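Local coordinates for protein fatty acid amide hydrolase (Candida albicans, PDB 6KVR) that probably hydrolyses fatty acid and other monocarboxylic acid amides to the free acid and ammonia, as an enzyme of the amidase signature family, at residues D56-Q61 with N225-S230; H209-N214 with H474-Y479. All coordinates share one frame; numbering follows the deposited sequence.

Interaction 1 (D56-Q61 with N225-S230); sequences DLIKDQ and NLLLSS
Gln61 and Asn225 run side by side and point the same way, their amide planes 31° apart, and Asn225 ND2 donates to Gln61 OE1 over 3.0 Å. The bond is nearly straight (167°), lies in the carbonyl plane and uses a lone pair of OE1. Both amides have further partners in the chain near Val537: OE1 also accepts from Val537 N, Gln61 NE2 reaches Ser534 O, and Asn225 ND2 reaches Val537 O. Asn225 OD1 turns inward to its own chain, accepting from Leu227 N at 3.0 Å, an Asx turn inside the type I beta turn from Asn225 to Leu228. That turn presents two leucines to the end of helix 54-59. Leu227 sets CB 3.3 Å from Ile58 O, while its CD2 lies 3.8 Å from Gln61 CG, against the apolar stem of the glutamine. Leu226 puts CD1 4.1 Å from Leu57 CB, and its carbonyl oxygen meets Ile58 CG1 at 3.6 Å. Gln61 takes positive phi in a Schellman motif that ends the helix; with CG anti to the carbonyl carbon (chi1 -55°), its extended chain carries the amide to Asn225. Residues with both donor and acceptor suit this place, since each amide uses its two ends at once: the shared bonds fix how the amides are rotated, while the leucines add apolar contacts to Leu57, Ile58 and the glutamine stem.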
loop_
_atom_site.group_PDB
_atom_site.type_symbol
_atom_site.label_atom_id
_atom_site.label_comp_id
_atom_site.label_asym_id
_atom_site.label_seq_id
_atom_site.Cartn_x
_atom_site.Cartn_y
_atom_site.Cartn_z
ATOM N N ASP A 56 10.665 1.783 46.896
ATOM C CA ASP A 56 11.709 0.886 47.384
ATOM C C ASP A 56 11.782 -0.382 46.547
ATOM O O ASP A 56 12.876 -0.889 46.269
ATOM C CB ASP A 56 11.461 0.523 48.843
ATOM C CG ASP A 56 11.639 1.698 49.757
ATOM O OD1 ASP A 56 12.463 2.584 49.434
ATOM O OD2 ASP A 56 10.938 1.742 50.786
ATOM N N LEU A 57 10.627 -0.929 46.160
ATOM C CA LEU A 57 10.636 -2.096 45.289
ATOM C C LEU A 57 11.301 -1.776 43.962
ATOM O O LEU A 57 11.981 -2.635 43.380
ATOM C CB LEU A 57 9.211 -2.604 45.083
ATOM C CG LEU A 57 8.524 -3.112 46.362
ATOM C CD1 LEU A 57 7.097 -3.602 46.105
ATOM C CD2 LEU A 57 9.352 -4.195 47.051
ATOM N N ILE A 58 11.149 -0.539 43.484
ATOM C CA ILE A 58 11.815 -0.138 42.250
ATOM C C ILE A 58 13.328 -0.100 42.448
ATOM O O ILE A 58 14.083 -0.684 41.659
ATOM C CB ILE A 58 11.257 1.209 41.752
ATOM C CG1 ILE A 58 9.825 0.998 41.230
ATOM C CG2 ILE A 58 12.159 1.807 40.664
ATOM C CD1 ILE A 58 9.070 2.262 40.914
ATOM N N LYS A 59 13.795 0.548 43.527
ATOM C CA LYS A 59 15.238 0.620 43.765
ATOM C C LYS A 59 15.854 -0.765 43.867
ATOM O O LYS A 59 17.001 -0.967 43.456
ATOM C CB LYS A 59 15.545 1.417 45.031
ATOM C CG LYS A 59 15.623 2.919 44.813
ATOM C CD LYS A 59 15.710 3.687 46.131
ATOM C CE LYS A 59 15.707 5.196 45.876
ATOM N NZ LYS A 59 14.450 5.847 46.368
ATOM N N ASP A 60 15.091 -1.728 44.361
ATOM C CA ASP A 60 15.558 -3.069 44.662
ATOM C C ASP A 60 15.550 -4.004 43.463
ATOM O O ASP A 60 15.926 -5.173 43.612
ATOM C CB ASP A 60 14.682 -3.652 45.763
ATOM C CG ASP A 60 15.222 -3.358 47.143
ATOM O OD1 ASP A 60 15.207 -4.272 47.994
ATOM O OD2 ASP A 60 15.681 -2.211 47.367
ATOM N N GLN A 61 15.125 -3.535 42.287
ATOM C CA GLN A 61 15.006 -4.403 41.115
ATOM C C GLN A 61 14.093 -5.586 41.427
ATOM O O GLN A 61 14.382 -6.727 41.077
ATOM C CB GLN A 61 16.379 -4.879 40.634
ATOM C CG GLN A 61 17.324 -3.722 40.348
ATOM C CD GLN A 61 18.646 -4.149 39.725
ATOM O OE1 GLN A 61 18.691 -4.657 38.598
ATOM N NE2 GLN A 61 19.740 -3.927 40.458
ATOM N N ASN A 225 11.629 -6.980 36.636
ATOM C CA ASN A 225 12.615 -6.164 37.324
ATOM C C ASN A 225 12.042 -4.762 37.355
ATOM O O ASN A 225 12.091 -4.056 36.340
ATOM C CB ASN A 225 13.969 -6.201 36.600
ATOM C CG ASN A 225 15.047 -5.365 37.302
ATOM O OD1 ASN A 225 14.754 -4.366 37.952
ATOM N ND2 ASN A 225 16.307 -5.779 37.157
ATOM N N LEU A 226 11.483 -4.356 38.497
ATOM C CA LEU A 226 10.735 -3.108 38.582
ATOM C C LEU A 226 11.610 -1.867 38.483
ATOM O O LEU A 226 11.067 -0.758 38.391
ATOM C CB LEU A 226 9.925 -3.058 39.874
ATOM C CG LEU A 226 8.668 -3.930 39.939
ATOM C CD1 LEU A 226 7.966 -3.749 41.295
ATOM C CD2 LEU A 226 7.712 -3.611 38.806
ATOM N N LEU A 227 12.934 -1.995 38.500
ATOM C CA LEU A 227 13.730 -0.814 38.181
ATOM C C LEU A 227 13.646 -0.478 36.687
ATOM O O LEU A 227 13.727 0.702 36.310
ATOM C CB LEU A 227 15.184 -1.014 38.615
ATOM C CG LEU A 227 16.186 0.102 38.259
ATOM C CD1 LEU A 227 15.877 1.418 38.968
ATOM C CD2 LEU A 227 17.606 -0.328 38.568
ATOM N N LEU A 228 13.448 -1.483 35.830
ATOM C CA LEU A 228 13.548 -1.273 34.389
ATOM C C LEU A 228 12.227 -0.817 33.777
ATOM O O LEU A 228 11.140 -1.036 34.319
ATOM C CB LEU A 228 14.023 -2.545 33.680
ATOM C CG LEU A 228 15.230 -3.180 34.389
ATOM C CD1 LEU A 228 15.623 -4.473 33.704
ATOM C CD2 LEU A 228 16.422 -2.182 34.462
ATOM N N SER A 229 12.344 -0.170 32.620
ATOM C CA SER A 229 11.179 0.147 31.810
ATOM C C SER A 229 10.562 -1.117 31.219
ATOM O O SER A 229 11.255 -2.087 30.897
ATOM C CB SER A 229 11.576 1.091 30.679
ATOM O OG SER A 229 10.634 1.025 29.629
ATOM N N SER A 230 9.242 -1.095 31.048
ATOM C CA SER A 230 8.566 -2.135 30.281
ATOM C C SER A 230 8.545 -1.830 28.789
ATOM O O SER A 230 8.002 -2.630 28.018
ATOM C CB SER A 230 7.133 -2.340 30.797
ATOM O OG SER A 230 6.255 -1.307 30.346
#

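Interaction 2 (H209-N214 with H474-Y479)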
loop_
_atom_site.group_PDB
_atom_site.type_symbol
_atom_site.label_atom_id
_atom_site.label_comp_id
_atom_site.label_asym_id
_atom_site.label_seq_id
_atom_site.Cartn_x
_atom_site.Cartn_y
_atom_site.Cartn_z
ATOM N N HIS A 209 8.281 7.082 22.147
ATOM C CA HIS A 209 9.328 6.576 23.020
ATOM C C HIS A 209 9.310 5.054 22.981
ATOM O O HIS A 209 8.248 4.429 22.916
ATOM C CB HIS A 209 9.169 6.956 24.532
ATOM C CG HIS A 209 8.848 8.389 24.817
ATOM N ND1 HIS A 209 8.850 8.892 26.108
ATOM C CD2 HIS A 209 8.503 9.423 24.013
ATOM C CE1 HIS A 209 8.531 10.172 26.081
ATOM N NE2 HIS A 209 8.306 10.519 24.826
ATOM N N LEU A 210 10.484 4.448 23.100
ATOM C CA LEU A 210 10.523 3.041 23.499
ATOM C C LEU A 210 10.461 2.903 25.018
ATOM O O LEU A 210 11.178 2.103 25.622
ATOM C CB LEU A 210 11.759 2.361 22.919
ATOM C CG LEU A 210 11.793 2.253 21.384
ATOM C CD1 LEU A 210 12.882 1.280 20.913
ATOM C CD2 LEU A 210 10.436 1.867 20.783
ATOM N N ASP A 211 9.568 3.678 25.632
ATOM C CA ASP A 211 9.407 3.861 27.074
ATOM C C ASP A 211 8.017 4.459 27.293
ATOM O O ASP A 211 7.250 4.611 26.337
ATOM C CB ASP A 211 10.517 4.759 27.630
ATOM C CG ASP A 211 10.584 4.735 29.141
ATOM O OD1 ASP A 211 11.013 5.757 29.729
ATOM O OD2 ASP A 211 10.206 3.693 29.741
ATOM N N SER A 212 7.705 4.875 28.537
ATOM C CA SER A 212 6.321 5.151 28.911
ATOM C C SER A 212 6.018 6.538 29.491
ATOM O O SER A 212 4.830 6.834 29.713
ATOM C CB SER A 212 5.834 4.100 29.926
ATOM O OG SER A 212 6.840 3.789 30.874
ATOM N N ALA A 213 7.012 7.397 29.738
ATOM C CA ALA A 213 6.741 8.615 30.509
ATOM C C ALA A 213 5.615 9.426 29.883
ATOM O O ALA A 213 5.641 9.732 28.691
ATOM C CB ALA A 213 7.998 9.483 30.632
ATOM N N ASN A 214 4.615 9.754 30.697
ATOM C CA ASN A 214 3.518 10.617 30.278
ATOM C C ASN A 214 3.035 11.422 31.484
ATOM O O ASN A 214 3.337 11.095 32.638
ATOM C CB ASN A 214 2.372 9.797 29.679
ATOM C CG ASN A 214 1.670 8.945 30.723
ATOM O OD1 ASN A 214 0.792 9.427 31.444
ATOM N ND2 ASN A 214 2.051 7.671 30.807
ATOM N N HIS A 474 16.809 1.428 31.543
ATOM C CA HIS A 474 16.284 2.209 32.653
ATOM C C HIS A 474 15.283 3.231 32.122
ATOM O O HIS A 474 15.381 3.682 30.979
ATOM C CB HIS A 474 17.417 2.911 33.395
ATOM C CG HIS A 474 18.342 1.974 34.102
ATOM N ND1 HIS A 474 19.608 2.341 34.508
ATOM C CD2 HIS A 474 18.181 0.686 34.490
ATOM C CE1 HIS A 474 20.188 1.317 35.107
ATOM N NE2 HIS A 474 19.344 0.298 35.107
ATOM N N SER A 475 14.321 3.607 32.966
ATOM C CA SER A 475 13.305 4.562 32.541
ATOM C C SER A 475 13.943 5.834 31.998
ATOM O O SER A 475 14.923 6.347 32.548
ATOM C CB SER A 475 12.359 4.881 33.701
ATOM O OG SER A 475 11.696 3.685 34.106
ATOM N N GLU A 476 13.406 6.305 30.868
ATOM C CA GLU A 476 13.801 7.562 30.235
ATOM C C GLU A 476 15.253 7.539 29.754
ATOM O O GLU A 476 15.863 8.597 29.555
ATOM C CB GLU A 476 13.564 8.753 31.174
ATOM C CG GLU A 476 12.153 8.824 31.786
ATOM C CD GLU A 476 11.805 10.214 32.345
ATOM O OE1 GLU A 476 11.369 11.124 31.584
ATOM O OE2 GLU A 476 11.983 10.396 33.571
ATOM N N GLU A 477 15.807 6.349 29.518
ATOM C CA GLU A 477 17.211 6.199 29.123
ATOM C C GLU A 477 17.344 5.211 27.966
ATOM O O GLU A 477 18.185 4.308 27.979
ATOM C CB GLU A 477 18.065 5.771 30.326
ATOM C CG GLU A 477 18.377 6.930 31.281
ATOM C CD GLU A 477 19.382 6.568 32.365
ATOM O OE1 GLU A 477 20.595 6.492 32.065
ATOM O OE2 GLU A 477 18.953 6.410 33.532
ATOM N N VAL A 478 16.505 5.364 26.942
ATOM C CA VAL A 478 16.623 4.551 25.739
ATOM C C VAL A 478 16.509 5.474 24.530
ATOM O O VAL A 478 15.488 6.149 24.345
ATOM C CB VAL A 478 15.589 3.408 25.698
ATOM C CG1 VAL A 478 14.173 3.896 26.032
ATOM C CG2 VAL A 478 15.634 2.687 24.369
ATOM N N TYR A 479 17.565 5.500 23.712
ATOM C CA TYR A 479 17.801 6.509 22.692
ATOM C C TYR A 479 17.910 5.957 21.279
ATOM O O TYR A 479 17.528 6.649 20.329
ATOM C CB TYR A 479 19.095 7.268 23.006
ATOM C CG TYR A 479 19.185 7.762 24.440
ATOM C CD1 TYR A 479 18.569 8.951 24.826
ATOM C CD2 TYR A 479 19.879 7.043 25.395
ATOM C CE1 TYR A 479 18.637 9.405 26.130
ATOM C CE2 TYR A 479 19.961 7.482 26.706
ATOM C CZ TYR A 479 19.342 8.662 27.064
ATOM O OH TYR A 479 19.425 9.091 28.357
HETATM O O HOH W 1 13.017 6.379 23.015
HETATM O O HOH W 2 9.551 3.282 32.531
#
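Two irregular loops meet here, their backbones closest at Asp211 and Glu476, with CA atoms 6.6 Å apart, and at Leu210 and Val478. Segment 474-479 opens with a type II beta turn from His474 to Glu477, in which Glu476 takes positive phi and its N-H faces Asp211. No direct hydrogen bond joins the two main chains; instead a water accepts from Leu210 N and donates to Val478 O, bridging them.

Asp211 supplies the direct polar link. With CG anti to the backbone N (chi1 -167°), its carboxylate extends to the turn, and OD1 accepts from Glu476 N at 2.7 Å. The donor stands above the carboxylate plane, 47° out of it, and the bond is bent, 146° at the hydrogen. The other oxygen, OD2, accepts a hydrogen bond from a second water at 2.9 Å. That water accepts from Ser475 OG, which in addition bonds Lys221 NZ, and it is also hydrogen-bonded to Ser212 OG. An aspartate suits this spot because its two oxygens can hold a turn amide and a water network separately.

Beside this, Val478 offers its two methyls to the Leu210 backbone and side chain: CG1 lies 3.5 Å from Leu210 O, and CG2 lies 4.2 Å from Leu210 CB. Tyr264 of helix 259-265 packs on both residues. Ala213 adds a lesser contact, its CB 3.9 Å from Glu476 OE1.

The Leu210 side chain approaches Gly256 and Ser257, the predicted substrate-binding residue and acyl-ester nucleophile, its nearest atoms about 4 Å from theirs, which places the loop 209-214 beside the probable active site of the amidase signature fold, with 474-479 packed against Leu210 through Val478.

How the interactions relate
Along the chain, segment 56-61 at the end of helix 54-59 comes first, then 209-214, 225-230 and finally 474-479, so the two contacts cross. Interaction 1 closes a loop that brings the N-terminal helical region to the loop between strand 221-222 and helix 235-243. Interaction 2 closes a second loop, joining the loop before strand 221-222 to the one between strand 462-466 and helix 482-490. With centres 14 Å apart, the contacts touch: Ser229 OG probably hydrogen-bonds Asp211 OD2 at 2.7 Å, and Leu228 packs on His474. Together they tie helix 54-59, through the middle of the chain, to the C-terminal part of the amidase fold.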